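Local structure of putative citrate lyase (Ralstonia eutropha, 3QQW) at residues 258-261 / 262-266; 127-130 / 131-135; 175-178 / 179-183. The protein is probably a magnesium-dependent lyase of the HpcH/HpaI aldolase and citrate lyase family, perhaps acting on (S)-citramalyl-CoA. All blocks are in the same frame, centred on the assembly; numbering follows the deposited sequence. Where two conformers were deposited one is given.

Contact 1 of 3, residues 258-261 / 262-266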
loop_
_atom_site.group_PDB
_atom_site.type_symbol
_atom_site.label_atom_id
_atom_site.label_comp_id
_atom_site.label_asym_id
_atom_site.label_seq_id
_atom_site.Cartn_x
_atom_site.Cartn_y
_atom_site.Cartn_z
ATOM N N ALA C 258 -24.585 -18.173 16.566
ATOM C CA ALA C 258 -23.485 -18.989 17.070
ATOM C C ALA C 258 -22.115 -18.304 16.847
ATOM O O ALA C 258 -21.142 -18.690 17.480
ATOM C CB ALA C 258 -23.520 -20.357 16.409
ATOM N N GLN C 259 -22.049 -17.279 15.976
ATOM C CA GLN C 259 -20.810 -16.534 15.665
ATOM C C GLN C 259 -20.495 -15.429 16.680
ATOM O O GLN C 259 -19.338 -15.038 16.786
ATOM C CB GLN C 259 -20.874 -15.892 14.266
ATOM C CG GLN C 259 -21.178 -16.861 13.144
ATOM C CD GLN C 259 -21.074 -16.267 11.779
ATOM O OE1 GLN C 259 -21.575 -15.187 11.504
ATOM N NE2 GLN C 259 -20.477 -17.006 10.864
ATOM N N ILE C 260 -21.514 -14.941 17.430
ATOM C CA ILE C 260 -21.405 -13.812 18.358
ATOM C C ILE C 260 -20.344 -14.047 19.450
ATOM O O ILE C 260 -19.359 -13.297 19.473
ATOM C CB ILE C 260 -22.778 -13.392 18.948
ATOM C CG1 ILE C 260 -23.723 -12.948 17.803
ATOM C CG2 ILE C 260 -22.612 -12.282 20.031
ATOM C CD1 ILE C 260 -25.155 -12.756 18.158
ATOM N N GLN C 261 -20.543 -15.038 20.340
ATOM C CA GLN C 261 -19.608 -15.297 21.423
ATOM C C GLN C 261 -18.176 -15.554 20.897
ATOM O O GLN C 261 -17.286 -14.867 21.397
ATOM C CB GLN C 261 -20.105 -16.418 22.345
ATOM C CG GLN C 261 -20.050 -16.039 23.833
ATOM C CD GLN C 261 -21.025 -14.953 24.232
ATOM O OE1 GLN C 261 -22.239 -15.125 24.169
ATOM N NE2 GLN C 261 -20.499 -13.822 24.655
ATOM N N PRO C 262 -17.909 -16.390 19.852
ATOM C CA PRO C 262 -16.511 -16.532 19.365
ATOM C C PRO C 262 -15.896 -15.204 18.886
ATOM O O PRO C 262 -14.716 -14.973 19.141
ATOM C CB PRO C 262 -16.629 -17.519 18.198
ATOM C CG PRO C 262 -17.879 -18.260 18.454
ATOM C CD PRO C 262 -18.813 -17.305 19.125
ATOM N N ILE C 263 -16.697 -14.310 18.262
ATOM C CA ILE C 263 -16.200 -13.008 17.792
ATOM C C ILE C 263 -15.881 -12.121 18.999
ATOM O O ILE C 263 -14.774 -11.576 19.055
ATOM C CB ILE C 263 -17.145 -12.314 16.780
ATOM C CG1 ILE C 263 -17.142 -13.060 15.418
ATOM C CG2 ILE C 263 -16.762 -10.831 16.580
ATOM C CD1 ILE C 263 -18.315 -12.752 14.475
ATOM N N VAL C 264 -16.828 -11.992 19.971
ATOM C CA VAL C 264 -16.645 -11.167 21.168
ATOM C C VAL C 264 -15.387 -11.628 21.949
ATOM O O VAL C 264 -14.524 -10.806 22.253
ATOM C CB VAL C 264 -17.928 -11.158 22.057
ATOM C CG1 VAL C 264 -17.664 -10.565 23.443
ATOM C CG2 VAL C 264 -19.069 -10.415 21.352
ATOM N N ASN C 265 -15.275 -12.944 22.217
ATOM C CA ASN C 265 -14.173 -13.513 22.976
ATOM C C ASN C 265 -12.834 -13.344 22.265
ATOM O O ASN C 265 -11.845 -13.031 22.930
ATOM C CB ASN C 265 -14.448 -14.979 23.325
ATOM C CG ASN C 265 -15.532 -15.117 24.385
ATOM O OD1 ASN C 265 -16.559 -15.767 24.179
ATOM N ND2 ASN C 265 -15.359 -14.472 25.539
ATOM N N ALA C 266 -12.796 -13.477 20.935
ATOM C CA ALA C 266 -11.542 -13.286 20.179
ATOM C C ALA C 266 -11.060 -11.824 20.221
ATOM O O ALA C 266 -9.860 -11.568 20.190
ATOM C CB ALA C 266 -11.736 -13.716 18.742
#
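The start of helix 260-267, which follows the eighth strand of the TIM barrel, brings Gln-259 and Ile-260 against Ile-263 and Val-264. Three backbone bonds join successive turns: Ile-263 N to Gln-259 O (3.1 Å), Val-264 N to Ile-260 O (2.9 Å) and Asn-265 N to Gln-261 O (2.9 Å). The last two are almost straight, with an N-H...O angle of 173° each, while the bond to Gln-259 bends more. Pro-262 has no N-H to give, which suits a residue in the first turn; its ring lies against the chain leading into the helix, CD standing 3.2 Å from Ala-258 O. Ile-263 curls back over the same carbonyl that its amide holds. Its CG1 branch stands beside its own backbone N (chi1 -70°), and this carries CD1 to 3.4 Å from Gln-259 O and close to Gln-259 CB. One residue along, Val-264 CG2 meets Ile-260 CG2 at 4.2 Å, a loose apolar touch. The Gln-259 amide turns away and is held by three bonds: NE2 to Cys-227 O and Asn-229 O, and OE1 from Ile-255 N. Around this turn, Ile-263 packs on Ile-236 of helix 233-247 and Met-252 of strand 251-254, whereas Ile-260 reaches Cys-25 of strand 25-29 and Leu-41 of helix 32-45.

Contact 2 of 3, residues 127-130 / 131-135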
loop_
_atom_site.group_PDB
_atom_site.type_symbol
_atom_site.label_atom_id
_atom_site.label_comp_id
_atom_site.label_asym_id
_atom_site.label_seq_id
_atom_site.Cartn_x
_atom_site.Cartn_y
_atom_site.Cartn_z
ATOM N N ALA C 127 -20.489 11.181 1.207
ATOM C CA ALA C 127 -20.704 12.544 1.688
ATOM C C ALA C 127 -22.162 12.962 1.494
ATOM O O ALA C 127 -22.742 13.523 2.415
ATOM C CB ALA C 127 -19.763 13.503 0.961
ATOM N N GLU C 128 -22.768 12.621 0.339
ATOM C CA GLU C 128 -24.162 12.944 -0.012
ATOM C C GLU C 128 -25.147 12.251 0.924
ATOM O O GLU C 128 -26.100 12.879 1.388
ATOM C CB GLU C 128 -24.444 12.538 -1.475
ATOM C CG GLU C 128 -25.833 12.868 -2.026
ATOM C CD GLU C 128 -26.238 12.127 -3.292
ATOM O OE1 GLU C 128 -25.638 11.070 -3.600
ATOM O OE2 GLU C 128 -27.184 12.595 -3.963
ATOM N N VAL C 129 -24.892 10.967 1.219
ATOM C CA VAL C 129 -25.727 10.131 2.069
ATOM C C VAL C 129 -25.639 10.651 3.509
ATOM O O VAL C 129 -26.671 10.769 4.165
ATOM C CB VAL C 129 -25.332 8.621 1.939
ATOM C CG1 VAL C 129 -26.132 7.761 2.897
ATOM C CG2 VAL C 129 -25.509 8.119 0.508
ATOM N N ILE C 130 -24.420 10.990 3.978
ATOM C CA ILE C 130 -24.190 11.487 5.344
ATOM C C ILE C 130 -24.914 12.832 5.562
ATOM O O ILE C 130 -25.577 13.028 6.601
ATOM C CB ILE C 130 -22.675 11.580 5.657
ATOM C CG1 ILE C 130 -22.099 10.193 5.871
ATOM C CG2 ILE C 130 -22.392 12.498 6.860
ATOM C CD1 ILE C 130 -20.607 10.201 5.757
ATOM N N ARG C 131 -24.800 13.726 4.564
ATOM C CA ARG C 131 -25.436 15.036 4.546
ATOM C C ARG C 131 -26.969 14.861 4.615
ATOM O O ARG C 131 -27.645 15.595 5.332
ATOM C CB ARG C 131 -24.991 15.767 3.266
ATOM C CG ARG C 131 -25.442 17.208 3.091
ATOM C CD ARG C 131 -24.627 17.877 1.985
ATOM N NE ARG C 131 -24.947 17.389 0.633
ATOM C CZ ARG C 131 -24.103 16.742 -0.171
ATOM N NH1 ARG C 131 -22.859 16.498 0.215
ATOM N NH2 ARG C 131 -24.497 16.342 -1.368
ATOM N N TYR C 132 -27.509 13.878 3.849
ATOM C CA TYR C 132 -28.941 13.624 3.802
ATOM C C TYR C 132 -29.438 13.086 5.151
ATOM O O TYR C 132 -30.446 13.573 5.640
ATOM C CB TYR C 132 -29.315 12.677 2.641
ATOM C CG TYR C 132 -30.815 12.574 2.460
ATOM C CD1 TYR C 132 -31.532 13.597 1.847
ATOM C CD2 TYR C 132 -31.532 11.493 2.978
ATOM C CE1 TYR C 132 -32.917 13.544 1.741
ATOM C CE2 TYR C 132 -32.916 11.421 2.861
ATOM C CZ TYR C 132 -33.605 12.452 2.252
ATOM O OH TYR C 132 -34.968 12.380 2.148
ATOM N N ILE C 133 -28.717 12.126 5.755
ATOM C CA ILE C 133 -29.009 11.543 7.082
ATOM C C ILE C 133 -29.023 12.676 8.120
ATOM O O ILE C 133 -29.966 12.742 8.890
ATOM C CB ILE C 133 -28.008 10.408 7.460
ATOM C CG1 ILE C 133 -28.128 9.194 6.498
ATOM C CG2 ILE C 133 -28.171 9.945 8.905
ATOM C CD1 ILE C 133 -26.927 8.223 6.548
ATOM N N GLY C 134 -28.043 13.596 8.055
ATOM C CA GLY C 134 -27.929 14.760 8.923
ATOM C C GLY C 134 -29.148 15.655 8.854
ATOM O O GLY C 134 -29.686 16.058 9.898
ATOM N N ASP C 135 -29.620 15.944 7.616
ATOM C CA ASP C 135 -30.796 16.780 7.385
ATOM C C ASP C 135 -32.044 16.156 8.000
ATOM O O ASP C 135 -32.795 16.831 8.715
ATOM C CB ASP C 135 -31.018 17.011 5.882
ATOM C CG ASP C 135 -30.002 17.881 5.184
ATOM O OD1 ASP C 135 -29.287 18.635 5.884
ATOM O OD2 ASP C 135 -29.940 17.826 3.931
#
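Val-129 and Ile-133 meet one turn apart on helix 123-139, the crossover helix of the beta-alpha-beta unit between strands 115-117 and 148-152 of the TIM barrel. The backbone bonding is regular: Arg-131, Tyr-132, Ile-133 and Gly-134 give their amides to the carbonyls of Ala-127, Glu-128, Val-129 and Ile-130, at 2.9 to 3.0 Å from N to O. Polar and charged groups occupy one side. Glu-128 runs out extended, and its OE2 forms a salt bridge with Arg-98 of helix 97-107; the same arginine makes a cation-pi contact with Tyr-132, whose OH is hydrogen-bonded to Asp-102. Arg-131 was modelled in two conformers. In the one given, a bend about CG-CD (chi3 71°) lays a face of the guanidinium over Glu-128 CA, a placement to be taken with caution. On the buried side the contact is apolar. Val-129 CG1 touches Ile-133 CD1 at 3.8 Å, and the two side chains continue inward onto Val-117 and Ile-115 of strand 115-117. Ile-133 also lies close over the carbonyl that its amide holds, with CG1 3.2 Å from Val-129 O.

Contact 3 of 3, residues 175-178 / 179-183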
loop_
_atom_site.group_PDB
_atom_site.type_symbol
_atom_site.label_atom_id
_atom_site.label_comp_id
_atom_site.label_asym_id
_atom_site.label_seq_id
_atom_site.Cartn_x
_atom_site.Cartn_y
_atom_site.Cartn_z
ATOM N N PHE C 175 -15.492 -3.735 6.037
ATOM C CA PHE C 175 -14.901 -4.377 4.848
ATOM C C PHE C 175 -15.904 -5.354 4.215
ATOM O O PHE C 175 -16.316 -6.320 4.852
ATOM C CB PHE C 175 -13.588 -5.087 5.178
ATOM C CG PHE C 175 -12.881 -5.484 3.910
ATOM C CD1 PHE C 175 -12.305 -4.522 3.085
ATOM C CD2 PHE C 175 -12.852 -6.814 3.501
ATOM C CE1 PHE C 175 -11.703 -4.881 1.878
ATOM C CE2 PHE C 175 -12.248 -7.175 2.296
ATOM C CZ PHE C 175 -11.665 -6.206 1.496
ATOM N N GLY C 176 -16.303 -5.070 2.983
ATOM C CA GLY C 176 -17.233 -5.901 2.235
ATOM C C GLY C 176 -16.461 -6.754 1.253
ATOM O O GLY C 176 -16.250 -6.350 0.107
ATOM N N LEU C 177 -16.005 -7.935 1.718
ATOM C CA LEU C 177 -15.190 -8.872 0.947
ATOM C C LEU C 177 -15.889 -9.349 -0.343
ATOM O O LEU C 177 -15.308 -9.248 -1.434
ATOM C CB LEU C 177 -14.800 -10.086 1.827
ATOM C CG LEU C 177 -14.061 -11.243 1.146
ATOM C CD1 LEU C 177 -12.651 -10.827 0.701
ATOM C CD2 LEU C 177 -14.017 -12.440 2.055
HETATM N N MSE C 178 -17.111 -9.879 -0.207
HETATM C CA MSE C 178 -17.859 -10.446 -1.323
HETATM C C MSE C 178 -18.072 -9.460 -2.477
HETATM O O MSE C 178 -17.736 -9.803 -3.608
HETATM C CB MSE C 178 -19.195 -11.007 -0.867
HETATM C CG MSE C 178 -19.779 -11.937 -1.901
HETATM SE SE MSE C 178 -21.327 -12.846 -1.287
HETATM C CE MSE C 178 -20.747 -14.685 -1.841
ATOM N N ASP C 179 -18.603 -8.249 -2.206
ATOM C CA ASP C 179 -18.863 -7.257 -3.255
ATOM C C ASP C 179 -17.571 -6.708 -3.826
ATOM O O ASP C 179 -17.522 -6.387 -5.005
ATOM C CB ASP C 179 -19.762 -6.133 -2.732
ATOM C CG ASP C 179 -21.179 -6.613 -2.434
ATOM O OD1 ASP C 179 -21.833 -7.156 -3.360
ATOM O OD2 ASP C 179 -21.615 -6.486 -1.269
ATOM N N PHE C 180 -16.525 -6.632 -3.009
ATOM C CA PHE C 180 -15.217 -6.159 -3.409
ATOM C C PHE C 180 -14.614 -7.130 -4.419
ATOM O O PHE C 180 -14.175 -6.688 -5.487
ATOM C CB PHE C 180 -14.293 -5.950 -2.182
ATOM C CG PHE C 180 -12.934 -5.411 -2.554
ATOM C CD1 PHE C 180 -12.793 -4.111 -3.068
ATOM C CD2 PHE C 180 -11.801 -6.216 -2.463
ATOM C CE1 PHE C 180 -11.545 -3.629 -3.448
ATOM C CE2 PHE C 180 -10.553 -5.738 -2.870
ATOM C CZ PHE C 180 -10.434 -4.443 -3.342
ATOM N N VAL C 181 -14.662 -8.438 -4.124
ATOM C CA VAL C 181 -14.145 -9.493 -5.004
ATOM C C VAL C 181 -14.950 -9.535 -6.327
ATOM O O VAL C 181 -14.342 -9.651 -7.388
ATOM C CB VAL C 181 -14.128 -10.870 -4.274
ATOM C CG1 VAL C 181 -13.985 -12.035 -5.241
ATOM C CG2 VAL C 181 -13.020 -10.914 -3.229
ATOM N N SER C 182 -16.289 -9.392 -6.270
ATOM C CA SER C 182 -17.179 -9.437 -7.451
ATOM C C SER C 182 -16.857 -8.321 -8.493
ATOM O O SER C 182 -17.068 -8.515 -9.690
ATOM C CB SER C 182 -18.646 -9.378 -7.033
ATOM O OG SER C 182 -19.075 -8.046 -6.820
ATOM N N GLY C 183 -16.308 -7.197 -8.039
ATOM C CA GLY C 183 -15.916 -6.109 -8.929
ATOM C C GLY C 183 -14.580 -6.308 -9.621
ATOM O O GLY C 183 -14.167 -5.443 -10.394
#
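Phe-175 reaches from the end of strand 170-175 to the ring of Phe-180, CZ lying 4.0 Å from CD2. The rings meet obliquely, their planes at 57° and their centroids 5.8 Å apart, and both pack on Ala-207 of helix 202-217. Phe-180 gets there because CG lies anti to its backbone N (chi1 -178°), which carries the ring out to the side of the helix, to Phe-175. Gly-176, next after Phe-175, occupies the N-cap position of helix 177-182, and its O accepts the amide of Phe-180 (3.1 Å). Val-181 N to Leu-177 O (2.9 Å) and Ser-182 N to Met-178 O continue the pattern. Leu-177 and Val-181 run alongside each other, CD1 and CG2 3.9 Å apart. At the helix end, Ser-182 OG turns back to bond Asp-179 O at 2.9 Å. Asp-179, a predicted magnesium ligand, sits in the first turn, just past the barrel strand. Its OD2 forms a salt bridge with Lys-119 and lies close to Glu-153 OE1, the other predicted ligand. Two carboxylates brought together beside a lysine are consistent with a site made for a divalent cation.

The three contacts follow one another along the chain as contact 2, contact 3 and contact 1, and none touches another. Contacts 1 and 2 lie on opposite sides of the chain's centre, their own centres 33 Å apart; contact 3 is 23 Å from contact 1 and 24 Å from contact 2, centre to centre. Contact 3 belongs to the predicted magnesium and substrate site: the side chain of Asp-179 is about 3 Å from that of Glu-153 and about 6 Å from that of Arg-88. The other two stand further back, Val-129 of contact 2 about 10 Å and Gln-259 of contact 1 about 12 Å from Arg-88, side chain to side chain.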